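Local coordinates for protein L-hydantoinase (Arthrobacter aurescens, PDB 1GKR) that hydrolyses the ring of 5-substituted hydantoins, preferring aryl over alkyl derivatives, as a zinc-dependent homotetrameric cyclic amidase whose enantioselectivity depends on the substrate, at residues Leu309-Lys321 against Gly332-Met345. Sequence-based numbering, arbitrary orientation.
Sequences LGSDHGGHPVEDK and GNGALGLETSLPMM. With ZN (zinc ion), chain F.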
ATOM      1  N   LEU A 309     -13.839  -9.085 -21.467  1.00 11.10           N
ATOM      2  CA  LEU A 309     -13.887 -10.528 -21.591  1.00  8.91           C
ATOM      3  C   LEU A 309     -13.603 -10.839 -23.064  1.00  9.70           C
ATOM      4  O   LEU A 309     -14.166 -10.214 -23.968  1.00 10.38           O
ATOM      5  CB  LEU A 309     -15.264 -11.028 -21.171  1.00  8.20           C
ATOM      6  CG  LEU A 309     -15.365 -11.905 -19.919  1.00 11.04           C
ATOM      7  CD1 LEU A 309     -14.412 -11.441 -18.854  1.00 10.60           C
ATOM      8  CD2 LEU A 309     -16.798 -11.890 -19.408  1.00  9.02           C
ATOM      9  N   GLY A 310     -12.692 -11.770 -23.304  1.00  9.68           N
ATOM     10  CA  GLY A 310     -12.354 -12.149 -24.667  1.00 12.45           C
ATOM     11  C   GLY A 310     -12.331 -13.661 -24.697  1.00 12.68           C
ATOM     12  O   GLY A 310     -11.905 -14.279 -23.728  1.00 15.32           O
ATOM     13  N   SER A 311     -12.774 -14.270 -25.786  1.00 13.15           N
ATOM     14  CA  SER A 311     -12.820 -15.731 -25.839  1.00 13.68           C
ATOM     15  C   SER A 311     -11.479 -16.434 -25.991  1.00 13.53           C
ATOM     16  O   SER A 311     -11.240 -17.488 -25.390  1.00 12.98           O
ATOM     17  CB  SER A 311     -13.728 -16.170 -26.984  1.00 12.82           C
ATOM     18  OG  SER A 311     -13.182 -15.734 -28.216  1.00 11.22           O
ATOM     19  N   ASP A 312     -10.596 -15.829 -26.777  1.00 14.18           N
ATOM     20  CA  ASP A 312      -9.302 -16.428 -27.083  1.00 13.34           C
ATOM     21  C   ASP A 312      -9.590 -17.720 -27.880  1.00 14.00           C
ATOM     22  O   ASP A 312      -8.930 -18.753 -27.728  1.00 14.43           O
ATOM     23  CB  ASP A 312      -8.486 -16.727 -25.825  1.00  9.24           C
ATOM     24  CG  ASP A 312      -7.030 -17.054 -26.154  1.00 14.04           C
ATOM     25  OD1 ASP A 312      -6.543 -16.587 -27.208  1.00 12.83           O
ATOM     26  OD2 ASP A 312      -6.366 -17.765 -25.370  1.00 18.34           O
ATOM     27  N   HIS A 313     -10.617 -17.630 -28.719  1.00 15.27           N
ATOM     28  CA  HIS A 313     -11.034 -18.702 -29.611  1.00 17.85           C
ATOM     29  C   HIS A 313      -9.834 -19.051 -30.500  1.00 19.16           C
ATOM     30  O   HIS A 313      -9.253 -18.183 -31.152  1.00 16.11           O
ATOM     31  CB  HIS A 313     -12.189 -18.196 -30.476  1.00 20.20           C
ATOM     32  CG  HIS A 313     -12.575 -19.120 -31.587  1.00 24.88           C
ATOM     33  ND1 HIS A 313     -13.513 -20.118 -31.433  1.00 26.11           N
ATOM     34  CD2 HIS A 313     -12.163 -19.183 -32.877  1.00 24.28           C
ATOM     35  CE1 HIS A 313     -13.665 -20.753 -32.582  1.00 24.91           C
ATOM     36  NE2 HIS A 313     -12.859 -20.205 -33.473  1.00 23.11           N
ATOM     37  N   GLY A 314      -9.465 -20.322 -30.530  1.00 19.71           N
ATOM     38  CA  GLY A 314      -8.337 -20.719 -31.342  1.00 22.99           C
ATOM     39  C   GLY A 314      -8.292 -22.218 -31.490  1.00 25.61           C
ATOM     40  O   GLY A 314      -8.203 -22.947 -30.499  1.00 23.83           O
ATOM     41  N   GLY A 315      -8.351 -22.674 -32.738  1.00 28.73           N
ATOM     42  CA  GLY A 315      -8.338 -24.098 -33.006  1.00 31.39           C
ATOM     43  C   GLY A 315      -6.962 -24.725 -33.046  1.00 31.69           C
ATOM     44  O   GLY A 315      -5.949 -24.045 -33.070  1.00 35.09           O
ATOM     45  N   HIS A 316      -6.942 -26.045 -33.031  1.00 32.93           N
ATOM     46  CA  HIS A 316      -5.721 -26.819 -33.090  1.00 33.54           C
ATOM     47  C   HIS A 316      -6.189 -28.141 -33.664  1.00 34.33           C
ATOM     48  O   HIS A 316      -7.245 -28.646 -33.276  1.00 32.39           O
ATOM     49  CB  HIS A 316      -5.145 -27.050 -31.698  1.00 35.75           C
ATOM     50  CG  HIS A 316      -3.681 -26.770 -31.604  1.00 42.62           C
ATOM     51  ND1 HIS A 316      -3.179 -25.583 -31.106  1.00 45.20           N
ATOM     52  CD2 HIS A 316      -2.607 -27.497 -31.995  1.00 44.61           C
ATOM     53  CE1 HIS A 316      -1.862 -25.591 -31.198  1.00 47.04           C
ATOM     54  NE2 HIS A 316      -1.489 -26.741 -31.735  1.00 48.17           N
ATOM     55  N   PRO A 317      -5.436 -28.710 -34.618  1.00 34.82           N
ATOM     56  CA  PRO A 317      -5.902 -29.988 -35.158  1.00 33.59           C
ATOM     57  C   PRO A 317      -6.124 -30.975 -34.012  1.00 32.71           C
ATOM     58  O   PRO A 317      -5.249 -31.158 -33.160  1.00 28.97           O
ATOM     59  CB  PRO A 317      -4.780 -30.384 -36.120  1.00 33.02           C
ATOM     60  CG  PRO A 317      -3.570 -29.657 -35.572  1.00 35.66           C
ATOM     61  CD  PRO A 317      -4.135 -28.327 -35.191  1.00 34.53           C
ATOM     62  N   VAL A 318      -7.316 -31.576 -33.988  1.00 34.62           N
ATOM     63  CA  VAL A 318      -7.711 -32.521 -32.940  1.00 37.25           C
ATOM     64  C   VAL A 318      -6.673 -33.611 -32.629  1.00 40.08           C
ATOM     65  O   VAL A 318      -6.666 -34.174 -31.532  1.00 40.85           O
ATOM     66  CB  VAL A 318      -9.088 -33.169 -33.278  1.00 32.80           C
ATOM     67  CG1 VAL A 318      -8.972 -34.031 -34.488  1.00 34.12           C
ATOM     68  CG2 VAL A 318      -9.593 -33.969 -32.107  1.00 32.18           C
ATOM     69  N   GLU A 319      -5.782 -33.881 -33.581  1.00 44.55           N
ATOM     70  CA  GLU A 319      -4.731 -34.890 -33.409  1.00 46.96           C
ATOM     71  C   GLU A 319      -3.547 -34.352 -32.615  1.00 47.00           C
ATOM     72  O   GLU A 319      -2.608 -35.088 -32.311  1.00 48.37           O
ATOM     73  CB  GLU A 319      -4.242 -35.402 -34.773  1.00 48.94           C
ATOM     74  CG  GLU A 319      -3.946 -34.316 -35.793  1.00 51.97           C
ATOM     75  CD  GLU A 319      -5.143 -33.999 -36.682  1.00 54.46           C
ATOM     76  OE1 GLU A 319      -6.294 -34.053 -36.202  1.00 53.51           O
ATOM     77  OE2 GLU A 319      -4.930 -33.680 -37.868  1.00 57.16           O
ATOM     78  N   ASP A 320      -3.588 -33.064 -32.294  1.00 47.56           N
ATOM     79  CA  ASP A 320      -2.528 -32.435 -31.517  1.00 46.83           C
ATOM     80  C   ASP A 320      -3.057 -32.185 -30.120  1.00 43.50           C
ATOM     81  O   ASP A 320      -2.418 -31.518 -29.309  1.00 44.03           O
ATOM     82  CB  ASP A 320      -2.095 -31.112 -32.150  1.00 52.59           C
ATOM     83  CG  ASP A 320      -1.313 -31.308 -33.436  1.00 58.22           C
ATOM     84  OD1 ASP A 320      -1.090 -32.484 -33.816  1.00 61.03           O
ATOM     85  OD2 ASP A 320      -0.921 -30.290 -34.062  1.00 60.89           O
ATOM     86  N   LYS A 321      -4.243 -32.723 -29.851  1.00 39.58           N
ATOM     87  CA  LYS A 321      -4.867 -32.575 -28.550  1.00 38.14           C
ATOM     88  C   LYS A 321      -4.994 -33.922 -27.895  1.00 38.05           C
ATOM     89  O   LYS A 321      -4.618 -34.090 -26.737  1.00 38.67           O
ATOM     90  CB  LYS A 321      -6.266 -31.961 -28.669  1.00 36.70           C
ATOM     91  CG  LYS A 321      -6.305 -30.436 -28.752  1.00 33.88           C
ATOM     92  CD  LYS A 321      -5.870 -29.775 -27.451  1.00 30.84           C
ATOM     93  CE  LYS A 321      -6.219 -28.292 -27.464  1.00 29.83           C
ATOM     94  NZ  LYS A 321      -5.910 -27.608 -26.183  1.00 26.74           N
ATOM     95  N   GLY A 332      -1.304 -29.331 -27.704  1.00 26.69           N
ATOM     96  CA  GLY A 332      -1.108 -27.900 -27.870  1.00 26.41           C
ATOM     97  C   GLY A 332      -2.090 -27.070 -27.063  1.00 24.73           C
ATOM     98  O   GLY A 332      -3.123 -27.565 -26.625  1.00 24.86           O
ATOM     99  N   ASN A 333      -1.769 -25.800 -26.865  1.00 25.51           N
ATOM    100  CA  ASN A 333      -2.644 -24.909 -26.110  1.00 27.29           C
ATOM    101  C   ASN A 333      -3.762 -24.324 -26.968  1.00 26.81           C
ATOM    102  O   ASN A 333      -3.589 -24.094 -28.170  1.00 31.00           O
ATOM    103  CB  ASN A 333      -1.846 -23.747 -25.505  1.00 30.20           C
ATOM    104  CG  ASN A 333      -0.785 -24.212 -24.532  1.00 35.55           C
ATOM    105  OD1 ASN A 333      -0.939 -25.243 -23.869  1.00 38.81           O
ATOM    106  ND2 ASN A 333       0.293 -23.445 -24.421  1.00 37.60           N
ATOM    107  N   GLY A 334      -4.908 -24.076 -26.351  1.00 20.29           N
ATOM    108  CA  GLY A 334      -5.989 -23.483 -27.102  1.00 17.64           C
ATOM    109  C   GLY A 334      -7.338 -24.098 -26.852  1.00 16.56           C
ATOM    110  O   GLY A 334      -7.442 -25.232 -26.400  1.00 16.77           O
ATOM    111  N   ALA A 335      -8.380 -23.333 -27.148  1.00 15.00           N
ATOM    112  CA  ALA A 335      -9.737 -23.810 -26.981  1.00 15.94           C
ATOM    113  C   ALA A 335     -10.629 -22.943 -27.829  1.00 16.51           C
ATOM    114  O   ALA A 335     -10.389 -21.749 -27.930  1.00 19.35           O
ATOM    115  CB  ALA A 335     -10.153 -23.714 -25.533  1.00 13.23           C
ATOM    116  N   LEU A 336     -11.636 -23.544 -28.459  1.00 17.88           N
ATOM    117  CA  LEU A 336     -12.587 -22.785 -29.272  1.00 17.29           C
ATOM    118  C   LEU A 336     -13.480 -22.078 -28.268  1.00 16.19           C
ATOM    119  O   LEU A 336     -13.596 -22.528 -27.132  1.00 15.28           O
ATOM    120  CB  LEU A 336     -13.422 -23.720 -30.148  1.00 15.30           C
ATOM    121  CG  LEU A 336     -12.624 -24.556 -31.151  1.00 16.98           C
ATOM    122  CD1 LEU A 336     -13.559 -25.419 -31.960  1.00 20.62           C
ATOM    123  CD2 LEU A 336     -11.860 -23.651 -32.084  1.00 16.46           C
ATOM    124  N   GLY A 337     -14.095 -20.969 -28.664  1.00 17.46           N
ATOM    125  CA  GLY A 337     -14.950 -20.258 -27.729  1.00 15.82           C
ATOM    126  C   GLY A 337     -15.911 -19.282 -28.367  1.00 16.85           C
ATOM    127  O   GLY A 337     -16.777 -18.711 -27.700  1.00 19.67           O
ATOM    128  N   LEU A 338     -15.771 -19.096 -29.668  1.00 15.79           N
ATOM    129  CA  LEU A 338     -16.618 -18.173 -30.395  1.00 15.79           C
ATOM    130  C   LEU A 338     -18.102 -18.507 -30.318  1.00 16.55           C
ATOM    131  O   LEU A 338     -18.955 -17.624 -30.339  1.00 16.94           O
ATOM    132  CB  LEU A 338     -16.179 -18.152 -31.846  1.00 14.21           C
ATOM    133  CG  LEU A 338     -15.831 -16.812 -32.458  1.00 14.87           C
ATOM    134  CD1 LEU A 338     -15.306 -15.864 -31.419  1.00 13.36           C
ATOM    135  CD2 LEU A 338     -14.793 -17.056 -33.549  1.00 15.72           C
ATOM    136  N   GLU A 339     -18.413 -19.790 -30.225  1.00 19.13           N
ATOM    137  CA  GLU A 339     -19.805 -20.212 -30.194  1.00 20.95           C
ATOM    138  C   GLU A 339     -20.357 -20.414 -28.788  1.00 20.28           C
ATOM    139  O   GLU A 339     -21.570 -20.473 -28.602  1.00 20.02           O
ATOM    140  CB  GLU A 339     -19.952 -21.499 -31.014  1.00 23.35           C
ATOM    141  CG  GLU A 339     -21.244 -21.584 -31.793  1.00 26.37           C
ATOM    142  CD  GLU A 339     -21.258 -22.731 -32.780  1.00 26.65           C
ATOM    143  OE1 GLU A 339     -20.338 -22.800 -33.619  1.00 23.98           O
ATOM    144  OE2 GLU A 339     -22.194 -23.556 -32.718  1.00 28.07           O
ATOM    145  N   THR A 340     -19.471 -20.496 -27.802  1.00 19.65           N
ATOM    146  CA  THR A 340     -19.878 -20.720 -26.418  1.00 18.85           C
ATOM    147  C   THR A 340     -19.647 -19.572 -25.423  1.00 19.82           C
ATOM    148  O   THR A 340     -20.063 -19.660 -24.265  1.00 19.95           O
ATOM    149  CB  THR A 340     -19.163 -21.949 -25.868  1.00 18.91           C
ATOM    150  OG1 THR A 340     -17.749 -21.775 -25.999  1.00 16.92           O
ATOM    151  CG2 THR A 340     -19.578 -23.176 -26.628  1.00 19.86           C
ATOM    152  N   SER A 341     -18.992 -18.502 -25.863  1.00 17.92           N
ATOM    153  CA  SER A 341     -18.696 -17.395 -24.976  1.00 14.56           C
ATOM    154  C   SER A 341     -19.900 -16.721 -24.319  1.00 14.86           C
ATOM    155  O   SER A 341     -19.994 -16.674 -23.089  1.00 12.61           O
ATOM    156  CB  SER A 341     -17.885 -16.357 -25.716  1.00 11.68           C
ATOM    157  OG  SER A 341     -17.479 -15.374 -24.806  1.00 10.90           O
ATOM    158  N   LEU A 342     -20.821 -16.194 -25.119  1.00 15.01           N
ATOM    159  CA  LEU A 342     -21.989 -15.513 -24.551  1.00 15.62           C
ATOM    160  C   LEU A 342     -22.876 -16.481 -23.782  1.00 17.45           C
ATOM    161  O   LEU A 342     -23.205 -16.247 -22.617  1.00 20.02           O
ATOM    162  CB  LEU A 342     -22.827 -14.831 -25.640  1.00 13.57           C
ATOM    163  CG  LEU A 342     -23.484 -13.466 -25.348  1.00 14.35           C
ATOM    164  CD1 LEU A 342     -24.669 -13.280 -26.281  1.00 11.15           C
ATOM    165  CD2 LEU A 342     -23.944 -13.362 -23.919  1.00  9.82           C
ATOM    166  N   PRO A 343     -23.294 -17.579 -24.424  1.00 17.64           N
ATOM    167  CA  PRO A 343     -24.149 -18.504 -23.675  1.00 16.88           C
ATOM    168  C   PRO A 343     -23.548 -19.012 -22.364  1.00 16.17           C
ATOM    169  O   PRO A 343     -24.274 -19.247 -21.387  1.00 16.10           O
ATOM    170  CB  PRO A 343     -24.450 -19.624 -24.688  1.00 14.68           C
ATOM    171  CG  PRO A 343     -23.505 -19.379 -25.833  1.00 16.00           C
ATOM    172  CD  PRO A 343     -23.300 -17.904 -25.858  1.00 16.85           C
ATOM    173  N   MET A 344     -22.232 -19.162 -22.318  1.00 13.28           N
ATOM    174  CA  MET A 344     -21.632 -19.631 -21.089  1.00 14.72           C
ATOM    175  C   MET A 344     -21.758 -18.560 -20.005  1.00 17.71           C
ATOM    176  O   MET A 344     -22.083 -18.880 -18.863  1.00 20.25           O
ATOM    177  CB  MET A 344     -20.174 -20.010 -21.321  1.00 14.15           C
ATOM    178  CG  MET A 344     -19.813 -21.382 -20.771  1.00 19.33           C
ATOM    179  SD  MET A 344     -21.039 -22.647 -21.219  1.00 22.60           S
ATOM    180  CE  MET A 344     -20.960 -23.693 -19.826  1.00 23.05           C
ATOM    181  N   MET A 345     -21.525 -17.292 -20.359  1.00 18.51           N
ATOM    182  CA  MET A 345     -21.631 -16.189 -19.394  1.00 16.04           C
ATOM    183  C   MET A 345     -23.088 -15.971 -18.986  1.00 18.80           C
ATOM    184  O   MET A 345     -23.398 -15.738 -17.816  1.00 20.54           O
ATOM    185  CB  MET A 345     -21.082 -14.888 -19.985  1.00 11.87           C
ATOM    186  CG  MET A 345     -19.599 -14.890 -20.240  1.00 10.91           C
ATOM    187  SD  MET A 345     -18.664 -15.606 -18.880  1.00 12.41           S
ATOM    188  CE  MET A 345     -18.967 -14.430 -17.570  1.00  7.03           C
TER
HETATM  189 ZN    ZN F1453      -4.619 -15.724 -27.492  1.00 17.02          ZN
HETATM  190  O   HOH W   1     -10.367 -20.295 -25.369  1.00 29.75           O
HETATM  191  O   HOH W   2      -3.606 -17.643 -26.241  1.00 20.72           O
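His313 pushes its imidazole into the turn at Leu336-Leu338, where ND1 accepts two backbone N-H groups, from Gly337 N at 3.0 Å and from Leu338 N, the latter well out of the ring plane. CG anti to the backbone N (chi1 171°) brings ND1 up to them; Leu338 CD2 sits over one face, 3.6 Å from the ring centroid, and Leu336 CD2 packs against both His313 CE1 and Gly315 CA. NE2 is hydrogen-bonded to Asp78 OD2, so both ring nitrogens are engaged. A phenylalanine here would probably leave the N-H groups of Gly337 and Leu338, and Asp78, without their partner. Further along, Gly332 N bonds to Asp320 O at 2.9 Å, Gly332 CA lies over one face of the His316 ring, 4.2 Å from its centroid, and Lys321 NZ joins Gly332 O to Gly334 O, 2.8 Å from each, the second on a lone pair; Pro280 O is its third partner. Asp312 OD1 binds one of two zinc ions at 2.1 Å, with His60, His62, carbamylated Lys147 and a water, so here the contact reaches the TIM-barrel metal centre. His313 backbone-bonds His62 of strand 51-62, Leu338 rests on helix 75-85, and Leu309 and Met345 meet tip to tip beside helix 357-372.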